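Local coordinates for protein sulfoquinovosidase (Escherichia coli, PDB 5OHT) that hydrolyses plant sulfolipid sulfoquinovosyl diacylglycerides and simpler sulfoquinovosides, releasing sulfoquinovose for use as a source of carbon and sulfur, at residues A[303-308]-A[340-345]. Residues are numbered along the deposited sequence; the frame is centred on the assembly and turned at random.
Sequences MWNWKW and SDKDLC. With 9VH ([(3~{S},4~{R},5~{R})-4,5-bis(oxidanyl)piperidin-3-yl]methanesulfonic acid), chain D.
Asn305 and Leu344 bring the two backbones nearest, their CA atoms 6.2 Å apart, where an irregular loop of two successive inverse gamma turns, centred on Trp304 and Trp306, meets the first turn of a helix whose N-cap position is Lys342. A chi1 of -166° swings the Asn305 amide away from its own backbone N and onto the helix start. Its OD1 takes the Leu344 N-H in the carbonyl plane at 2.9 Å, nearly straight at 165°. A water donating to the same OD1 accepts from Cys345 N, so one oxygen serves two successive amides, Leu344 directly and Cys345 through water. A leucine here would probably leave the Leu344 amide without its acceptor and the bridging water without the oxygen it donates to. On one flank the Leu344 CD1 methyl meets Trp306 CD1 at 3.8 Å; on the other, Met303 SD lies 3.6 Å from Lys342 CE, the chains crossing nearly at right angles. The Lys307 NZ to Asp343 OD2 salt bridge is long, 3.7 Å, and NZ also donates to a water oxygen 2.8 Å away. Within this TIM-barrel domain, Trp304 turns from the helix to donate NE1 to sulfonate O2 of the bound ligand 9VH, Trp306 NE1 bonds Tyr337 O of strand 337-339, and helix 380-395 packs against Leu344 through Trp385 and Val389.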
# COMPACT_ATOMS: atom_id res chain seq x y z
N MET A 303 7.18 -15.73 16.95
CA MET A 303 7.96 -16.94 16.58
C MET A 303 7.54 -17.37 15.19
O MET A 303 6.40 -17.82 15.03
CB MET A 303 7.75 -18.11 17.58
CG MET A 303 8.56 -19.37 17.21
SD MET A 303 10.33 -19.07 16.86
CE MET A 303 10.94 -18.61 18.43
N TRP A 304 8.42 -17.26 14.20
CA TRP A 304 8.02 -17.49 12.80
C TRP A 304 7.99 -18.98 12.46
O TRP A 304 8.82 -19.46 11.65
CB TRP A 304 8.94 -16.73 11.82
CG TRP A 304 8.90 -15.17 11.94
CD1 TRP A 304 8.21 -14.41 12.85
CD2 TRP A 304 9.60 -14.25 11.09
NE1 TRP A 304 8.41 -13.07 12.60
CE2 TRP A 304 9.28 -12.94 11.54
CE3 TRP A 304 10.46 -14.40 9.99
CZ2 TRP A 304 9.78 -11.81 10.92
CZ3 TRP A 304 10.99 -13.25 9.37
CH2 TRP A 304 10.65 -11.97 9.85
N ASN A 305 7.02 -19.71 13.05
CA ASN A 305 6.71 -21.08 12.66
C ASN A 305 5.20 -21.22 12.72
O ASN A 305 4.61 -21.08 13.78
CB ASN A 305 7.41 -22.07 13.62
CG ASN A 305 7.40 -23.50 13.08
OD1 ASN A 305 7.99 -23.77 12.04
ND2 ASN A 305 6.71 -24.39 13.77
N TRP A 306 4.55 -21.43 11.57
CA TRP A 306 3.11 -21.15 11.41
C TRP A 306 2.18 -22.30 11.83
O TRP A 306 1.45 -22.91 11.02
CB TRP A 306 2.79 -20.61 9.99
CG TRP A 306 3.87 -19.62 9.56
CD1 TRP A 306 4.71 -19.76 8.50
CD2 TRP A 306 4.26 -18.42 10.22
NE1 TRP A 306 5.58 -18.70 8.43
CE2 TRP A 306 5.35 -17.87 9.49
CE3 TRP A 306 3.81 -17.76 11.36
CZ2 TRP A 306 5.95 -16.68 9.83
CZ3 TRP A 306 4.43 -16.58 11.71
CH2 TRP A 306 5.46 -16.03 10.92
N LYS A 307 2.28 -22.60 13.13
CA LYS A 307 1.50 -23.64 13.78
C LYS A 307 1.04 -23.08 15.14
O LYS A 307 1.83 -22.48 15.86
CB LYS A 307 2.39 -24.87 14.02
CG LYS A 307 2.69 -25.64 12.77
CD LYS A 307 3.85 -26.62 12.94
CE LYS A 307 4.07 -27.47 11.68
NZ LYS A 307 5.48 -27.89 11.63
N TRP A 308 -0.22 -23.36 15.50
CA TRP A 308 -0.77 -22.96 16.79
C TRP A 308 0.06 -23.53 17.96
O TRP A 308 0.38 -24.72 18.00
CB TRP A 308 -2.27 -23.38 16.85
CG TRP A 308 -2.88 -23.51 18.23
CD1 TRP A 308 -2.70 -22.71 19.34
CD2 TRP A 308 -3.85 -24.49 18.59
NE1 TRP A 308 -3.46 -23.22 20.43
CE2 TRP A 308 -4.18 -24.29 19.97
CE3 TRP A 308 -4.43 -25.58 17.89
CZ2 TRP A 308 -5.06 -25.15 20.66
CZ3 TRP A 308 -5.35 -26.43 18.60
CH2 TRP A 308 -5.64 -26.19 19.95
N SER A 340 14.76 -20.46 10.98
CA SER A 340 15.70 -21.53 10.65
C SER A 340 15.83 -22.57 11.78
O SER A 340 16.24 -23.69 11.50
CB SER A 340 17.10 -20.95 10.32
OG SER A 340 17.66 -20.31 11.48
N ASP A 341 15.48 -22.19 13.01
CA ASP A 341 15.54 -23.05 14.18
C ASP A 341 14.24 -23.80 14.46
O ASP A 341 14.07 -24.27 15.56
CB ASP A 341 16.02 -22.27 15.45
CG ASP A 341 15.20 -20.99 15.74
OD1 ASP A 341 14.30 -20.60 14.95
OD2 ASP A 341 15.50 -20.31 16.75
N LYS A 342 13.33 -23.97 13.49
CA LYS A 342 11.99 -24.51 13.76
C LYS A 342 11.55 -25.42 12.66
O LYS A 342 12.20 -25.51 11.61
CB LYS A 342 10.96 -23.36 13.93
CG LYS A 342 11.22 -22.49 15.15
CD LYS A 342 11.06 -23.23 16.44
CE LYS A 342 11.56 -22.42 17.60
NZ LYS A 342 11.27 -23.15 18.87
N ASP A 343 10.45 -26.12 12.88
CA ASP A 343 10.00 -27.27 12.02
C ASP A 343 9.66 -26.98 10.58
O ASP A 343 9.87 -27.85 9.70
CB ASP A 343 8.65 -27.84 12.57
CG ASP A 343 8.82 -28.65 13.81
OD1 ASP A 343 9.95 -28.74 14.35
OD2 ASP A 343 7.79 -29.22 14.24
N LEU A 344 8.95 -25.87 10.30
CA LEU A 344 8.54 -25.67 8.90
C LEU A 344 9.73 -25.40 8.02
O LEU A 344 9.75 -25.84 6.85
CB LEU A 344 7.49 -24.56 8.71
CG LEU A 344 6.03 -24.80 9.01
CD1 LEU A 344 5.24 -23.54 8.56
CD2 LEU A 344 5.50 -26.06 8.33
N CYS A 345 10.75 -24.72 8.55
CA CYS A 345 11.95 -24.49 7.74
C CYS A 345 12.66 -25.85 7.36
O CYS A 345 13.03 -26.11 6.18
CB CYS A 345 12.94 -23.56 8.46
SG CYS A 345 14.30 -22.92 7.40
O1 9VH D . 8.02 -8.60 15.10
S1 9VH D . 7.46 -9.42 14.08
O2 9VH D . 7.31 -10.82 14.27
O3 9VH D . 8.28 -9.31 12.83
C1 9VH D . 5.84 -8.83 13.64
C2 9VH D . 5.70 -7.32 13.38
C3 9VH D . 6.48 -6.85 12.16
N1 9VH D . 5.73 -6.45 10.95
C4 9VH D . 4.70 -5.43 11.22
C5 9VH D . 4.16 -5.43 12.65
O4 9VH D . 2.82 -4.99 12.68
C6 9VH D . 4.24 -6.81 13.31
O5 9VH D . 3.73 -6.70 14.64
O HOH W 1 10.29 -22.73 10.56
O HOH W 2 6.84 -29.40 9.66